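Local coordinates for methylmalonyl-CoA carboxyltransferase 12S subunit (Propionibacterium freudenreichii, PDB 1ON3), which transfers the carboxyl group of methylmalonyl-CoA to the biotin of the 1.3S subunit, as the homohexameric core of the transcarboxylase complex, at residues C341-I344 with N345-D348; E468-Q471 with N472-T476. All coordinates share one frame; numbering follows the deposited sequence.

Interaction 1. Residues C341-I344 with N345-D348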
ATOM      1  N   CYS E 341      25.628 -36.355  -9.484  1.00  9.40           N
ATOM      2  CA  CYS E 341      24.481 -36.572  -8.608  1.00 12.17           C
ATOM      3  C   CYS E 341      24.320 -35.427  -7.616  1.00  7.83           C
ATOM      4  O   CYS E 341      25.312 -34.839  -7.176  1.00 11.83           O
ATOM      5  CB  CYS E 341      24.653 -37.848  -7.783  1.00 15.10           C
ATOM      6  SG  CYS E 341      24.442 -39.397  -8.691  1.00 19.32           S
ATOM      7  N   LEU E 342      23.075 -35.097  -7.285  1.00 12.18           N
ATOM      8  CA  LEU E 342      22.816 -34.078  -6.265  1.00 11.60           C
ATOM      9  C   LEU E 342      22.780 -34.884  -4.969  1.00 15.95           C
ATOM     10  O   LEU E 342      22.417 -36.065  -4.992  1.00 15.76           O
ATOM     11  CB  LEU E 342      21.456 -33.391  -6.492  1.00 10.86           C
ATOM     12  CG  LEU E 342      21.439 -32.326  -7.596  1.00  9.39           C
ATOM     13  CD1 LEU E 342      20.000 -31.867  -7.863  1.00 10.47           C
ATOM     14  CD2 LEU E 342      22.303 -31.153  -7.173  1.00 11.73           C
ATOM     15  N   ASP E 343      23.201 -34.280  -3.859  1.00  9.43           N
ATOM     16  CA  ASP E 343      23.178 -34.960  -2.568  1.00 13.17           C
ATOM     17  C   ASP E 343      22.786 -33.940  -1.495  1.00 15.01           C
ATOM     18  O   ASP E 343      22.451 -32.801  -1.816  1.00 12.87           O
ATOM     19  CB  ASP E 343      24.545 -35.617  -2.257  1.00 13.17           C
ATOM     20  CG  ASP E 343      25.677 -34.613  -2.015  1.00 13.56           C
ATOM     21  OD1 ASP E 343      25.595 -33.449  -2.460  1.00 14.35           O
ATOM     22  OD2 ASP E 343      26.684 -35.012  -1.385  1.00 15.61           O
ATOM     23  N   ILE E 344      22.792 -34.354  -0.237  1.00 13.25           N
ATOM     24  CA  ILE E 344      22.431 -33.443   0.849  1.00 12.16           C
ATOM     25  C   ILE E 344      23.252 -32.150   0.837  1.00 14.40           C
ATOM     26  O   ILE E 344      22.694 -31.048   0.872  1.00 10.21           O
ATOM     27  CB  ILE E 344      22.622 -34.138   2.229  1.00 14.84           C
ATOM     28  CG1 ILE E 344      21.593 -35.255   2.385  1.00 10.89           C
ATOM     29  CG2 ILE E 344      22.492 -33.123   3.361  1.00 11.35           C
ATOM     30  CD1 ILE E 344      21.847 -36.197   3.594  1.00 13.13           C
ATOM     31  N   ASN E 345      24.573 -32.278   0.797  1.00 13.07           N
ATOM     32  CA  ASN E 345      25.430 -31.097   0.820  1.00 12.82           C
ATOM     33  C   ASN E 345      25.269 -30.175  -0.386  1.00 12.89           C
ATOM     34  O   ASN E 345      25.252 -28.955  -0.223  1.00 13.42           O
ATOM     35  CB  ASN E 345      26.897 -31.501   0.994  1.00 11.94           C
ATOM     36  CG  ASN E 345      27.171 -32.115   2.366  1.00 11.97           C
ATOM     37  OD1 ASN E 345      26.286 -32.167   3.222  1.00 14.55           O
ATOM     38  ND2 ASN E 345      28.395 -32.578   2.577  1.00 10.63           N
ATOM     39  N   ALA E 346      25.148 -30.744  -1.586  1.00 12.73           N
ATOM     40  CA  ALA E 346      24.975 -29.921  -2.783  1.00 12.15           C
ATOM     41  C   ALA E 346      23.614 -29.215  -2.751  1.00 10.00           C
ATOM     42  O   ALA E 346      23.481 -28.094  -3.233  1.00 12.90           O
ATOM     43  CB  ALA E 346      25.106 -30.775  -4.037  1.00 12.18           C
ATOM     44  N   SER E 347      22.603 -29.863  -2.182  1.00 10.33           N
ATOM     45  CA  SER E 347      21.271 -29.240  -2.088  1.00  8.50           C
ATOM     46  C   SER E 347      21.341 -27.950  -1.259  1.00 12.42           C
ATOM     47  O   SER E 347      20.727 -26.933  -1.621  1.00  9.68           O
ATOM     48  CB  SER E 347      20.272 -30.212  -1.443  1.00  8.39           C
ATOM     49  OG  SER E 347      20.063 -31.346  -2.277  1.00 13.71           O
ATOM     50  N   ASP E 348      22.071 -28.003  -0.140  1.00  9.17           N
ATOM     51  CA  ASP E 348      22.242 -26.832   0.723  1.00 10.92           C
ATOM     52  C   ASP E 348      23.013 -25.748  -0.035  1.00 11.47           C
ATOM     53  O   ASP E 348      22.642 -24.567  -0.015  1.00 10.76           O
ATOM     54  CB  ASP E 348      23.050 -27.169   1.985  1.00  8.35           C
ATOM     55  CG  ASP E 348      22.235 -27.862   3.067  1.00  8.65           C
ATOM     56  OD1 ASP E 348      21.009 -27.678   3.140  1.00 12.05           O
ATOM     57  OD2 ASP E 348      22.852 -28.566   3.888  1.00 12.35           O
TER
HETATM   58  O   HOH W   1      25.978 -35.049   1.220  1.00 10.60           O

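Interaction 2. Residues E468-Q471 with N472-T476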
ATOM      1  N   GLU E 468      14.128 -49.026 -26.568  1.00 27.38           N
ATOM      2  CA  GLU E 468      14.297 -48.153 -27.725  1.00 28.78           C
ATOM      3  C   GLU E 468      13.033 -47.312 -27.900  1.00 26.46           C
ATOM      4  O   GLU E 468      13.107 -46.100 -28.102  1.00 27.49           O
ATOM      5  CB  GLU E 468      14.549 -49.014 -28.969  1.00 32.36           C
ATOM      6  CG  GLU E 468      14.837 -48.262 -30.261  1.00 39.11           C
ATOM      7  CD  GLU E 468      16.051 -47.348 -30.171  1.00 43.75           C
ATOM      8  OE1 GLU E 468      16.970 -47.630 -29.367  1.00 47.33           O
ATOM      9  OE2 GLU E 468      16.092 -46.352 -30.925  1.00 44.27           O
ATOM     10  N   GLU E 469      11.881 -47.974 -27.809  1.00 24.70           N
ATOM     11  CA  GLU E 469      10.574 -47.337 -27.932  1.00 21.71           C
ATOM     12  C   GLU E 469      10.375 -46.231 -26.901  1.00 20.25           C
ATOM     13  O   GLU E 469       9.957 -45.124 -27.243  1.00 21.78           O
ATOM     14  CB  GLU E 469       9.457 -48.363 -27.740  1.00 25.78           C
ATOM     15  CG  GLU E 469       9.215 -49.286 -28.921  1.00 35.50           C
ATOM     16  CD  GLU E 469       8.027 -50.207 -28.689  1.00 37.58           C
ATOM     17  OE1 GLU E 469       6.959 -49.709 -28.269  1.00 37.65           O
ATOM     18  OE2 GLU E 469       8.158 -51.423 -28.930  1.00 42.91           O
ATOM     19  N   TYR E 470      10.665 -46.551 -25.646  1.00 19.97           N
ATOM     20  CA  TYR E 470      10.517 -45.606 -24.540  1.00 21.65           C
ATOM     21  C   TYR E 470      11.461 -44.417 -24.730  1.00 23.69           C
ATOM     22  O   TYR E 470      11.054 -43.264 -24.624  1.00 17.90           O
ATOM     23  CB  TYR E 470      10.823 -46.305 -23.215  1.00 21.10           C
ATOM     24  CG  TYR E 470      10.385 -45.529 -21.982  1.00 25.54           C
ATOM     25  CD1 TYR E 470       9.063 -45.593 -21.519  1.00 23.36           C
ATOM     26  CD2 TYR E 470      11.292 -44.725 -21.282  1.00 24.34           C
ATOM     27  CE1 TYR E 470       8.652 -44.877 -20.383  1.00 21.58           C
ATOM     28  CE2 TYR E 470      10.895 -44.001 -20.148  1.00 24.10           C
ATOM     29  CZ  TYR E 470       9.575 -44.081 -19.705  1.00 23.29           C
ATOM     30  OH  TYR E 470       9.184 -43.366 -18.590  1.00 21.49           O
ATOM     31  N   GLN E 471      12.727 -44.713 -25.010  1.00 20.51           N
ATOM     32  CA  GLN E 471      13.737 -43.687 -25.221  1.00 20.95           C
ATOM     33  C   GLN E 471      13.305 -42.677 -26.280  1.00 26.48           C
ATOM     34  O   GLN E 471      13.376 -41.454 -26.072  1.00 20.13           O
ATOM     35  CB  GLN E 471      15.046 -44.354 -25.652  1.00 26.53           C
ATOM     36  CG  GLN E 471      16.201 -43.414 -25.982  1.00 24.78           C
ATOM     37  CD  GLN E 471      16.769 -42.722 -24.755  1.00 29.38           C
ATOM     38  OE1 GLN E 471      16.810 -43.297 -23.666  1.00 30.22           O
ATOM     39  NE2 GLN E 471      17.235 -41.490 -24.931  1.00 24.63           N
ATOM     40  N   ASN E 472      12.856 -43.188 -27.422  1.00 24.05           N
ATOM     41  CA  ASN E 472      12.443 -42.328 -28.518  1.00 25.22           C
ATOM     42  C   ASN E 472      11.106 -41.652 -28.295  1.00 23.21           C
ATOM     43  O   ASN E 472      10.843 -40.603 -28.875  1.00 19.18           O
ATOM     44  CB  ASN E 472      12.380 -43.120 -29.826  1.00 29.87           C
ATOM     45  CG  ASN E 472      13.727 -43.681 -30.232  1.00 35.59           C
ATOM     46  OD1 ASN E 472      14.744 -42.994 -30.147  1.00 38.29           O
ATOM     47  ND2 ASN E 472      13.738 -44.931 -30.688  1.00 35.97           N
ATOM     48  N   ALA E 473      10.256 -42.254 -27.470  1.00 19.79           N
ATOM     49  CA  ALA E 473       8.943 -41.678 -27.214  1.00 21.07           C
ATOM     50  C   ALA E 473       8.966 -40.534 -26.198  1.00 19.54           C
ATOM     51  O   ALA E 473       8.140 -39.623 -26.267  1.00 20.60           O
ATOM     52  CB  ALA E 473       7.985 -42.767 -26.740  1.00 17.65           C
ATOM     53  N   PHE E 474       9.919 -40.571 -25.272  1.00 18.81           N
ATOM     54  CA  PHE E 474       9.985 -39.552 -24.221  1.00 20.05           C
ATOM     55  C   PHE E 474      11.297 -38.813 -24.010  1.00 19.89           C
ATOM     56  O   PHE E 474      11.305 -37.598 -23.834  1.00 20.46           O
ATOM     57  CB  PHE E 474       9.660 -40.164 -22.853  1.00 19.91           C
ATOM     58  CG  PHE E 474       8.239 -40.618 -22.682  1.00 22.38           C
ATOM     59  CD1 PHE E 474       7.175 -39.768 -22.965  1.00 22.80           C
ATOM     60  CD2 PHE E 474       7.967 -41.888 -22.169  1.00 21.15           C
ATOM     61  CE1 PHE E 474       5.855 -40.172 -22.738  1.00 22.05           C
ATOM     62  CE2 PHE E 474       6.654 -42.301 -21.937  1.00 23.78           C
ATOM     63  CZ  PHE E 474       5.597 -41.437 -22.223  1.00 22.70           C
ATOM     64  N   ASN E 475      12.398 -39.560 -24.015  1.00 21.29           N
ATOM     65  CA  ASN E 475      13.701 -39.008 -23.670  1.00 21.86           C
ATOM     66  C   ASN E 475      14.587 -38.262 -24.659  1.00 20.95           C
ATOM     67  O   ASN E 475      15.792 -38.166 -24.457  1.00 20.61           O
ATOM     68  CB  ASN E 475      14.506 -40.109 -22.973  1.00 21.54           C
ATOM     69  CG  ASN E 475      13.753 -40.710 -21.782  1.00 21.72           C
ATOM     70  OD1 ASN E 475      12.660 -40.253 -21.435  1.00 19.75           O
ATOM     71  ND2 ASN E 475      14.333 -41.731 -21.157  1.00 18.26           N
ATOM     72  N   THR E 476      14.005 -37.708 -25.713  1.00 21.58           N
ATOM     73  CA  THR E 476      14.808 -36.952 -26.660  1.00 19.31           C
ATOM     74  C   THR E 476      14.445 -35.476 -26.532  1.00 17.97           C
ATOM     75  O   THR E 476      13.358 -35.134 -26.059  1.00 16.32           O
ATOM     76  CB  THR E 476      14.541 -37.376 -28.103  1.00 20.20           C
ATOM     77  OG1 THR E 476      13.228 -36.949 -28.480  1.00 16.42           O
ATOM     78  CG2 THR E 476      14.649 -38.898 -28.246  1.00 17.25           C
TER
HETATM   79  O   HOH W   2      17.051 -42.904 -21.013  1.00 29.69           O

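Interaction 1. Residues C341-I344 with N345-D348
D343 meets A346 and S347 in the first turn of helix 344-359, accepting hydrogen bonds on its side chain and on its backbone carbonyl. As N-cap residue it turns its carboxylate back onto the helix: with chi1 at 68°, CG lies between the backbone N and the carbonyl carbon, and OD1 accepts from A346 N at 2.9 Å. The amide comes from above the carboxylate plane, 37° out of it. OD1 has a second donor in N315 ND2, so two N-H groups grip this buried oxygen. The other branch works through water, which donates to D343 OD2 and accepts from N345 N.

The carbonyl oxygen D343 O takes two bonds from one residue, S347 N at 3.0 Å and S347 OG at 2.8 Å, the hydroxyl lying above the carbonyl plane. One residue on, D348 N bonds to I344 O at 3.3 Å.

Apolar contact is slight: L342 CD2 rests 4.2 Å from A346 CB. Both side chains also touch L316 on strand 316-323, while L342 and I344 pack against helix 384-397. From that helix K390 pairs with D348 OD1, and R386 of the second subunit with D348 OD2, tying the helix start to the subunit interface.

Interaction 2. Residues E468-Q471 with N472-T476
With its ring anti to the backbone N (chi1 -166°), Y470 swings forward along helix 459-474 to F474, whose ring edge is set against the tyrosine face. The pair is edge-to-face: F474 CD2 stands over one tyrosine face, 3.5 Å from Y470 CE1, and the planes are 75° apart.

A bend at chi2 (59°) carries the E468 carboxylate forward to N472, where OE2 accepts from N472 ND2 at 2.8 Å. The donor sits above the carboxylate plane, whereas the oxygen lies close to the amide plane of N472. K7 of the third subunit is the stronger partner of that carboxylate. Replacing N472 by an alanine removes the amide, which would probably leave E468 OE2 without that donor and its carboxylate less firmly oriented toward the lysine.

Q471 and N475 turn their amides nearly perpendicular, and a water links Q471 OE1, 2.7 Å away, to N475 ND2.

Y470 OH bonds to I144 O of the second subunit, a residue of its methylmalonyl-CoA pocket. Side-chain pairs at i and i+4 are common in alpha-helices; here they lie in the last turns of helix 459-474, at a subunit interface near bound methylmalonyl-CoA.

How the interactions relate
Interactions 1 and 2 lie about 28 Å apart between centres, on different helices of the same carboxyltransferase domain, and do not touch. Interaction 1 is a buried contact, about 15 Å from the chain centre, at the beginning of helix 344-359; interaction 2 is partly buried, about 39 Å out, in the last turns of helix 459-474. Their chemistry differs: the first caps backbone N-H groups that a helix start leaves without carbonyl partners, whereas the second adds aromatic and polar side-chain pairs to the ordinary backbone bonds of a helix. Both reach other subunits of the hexamer, interaction 1 through D348 alone and interaction 2 along faces meeting two neighbouring chains.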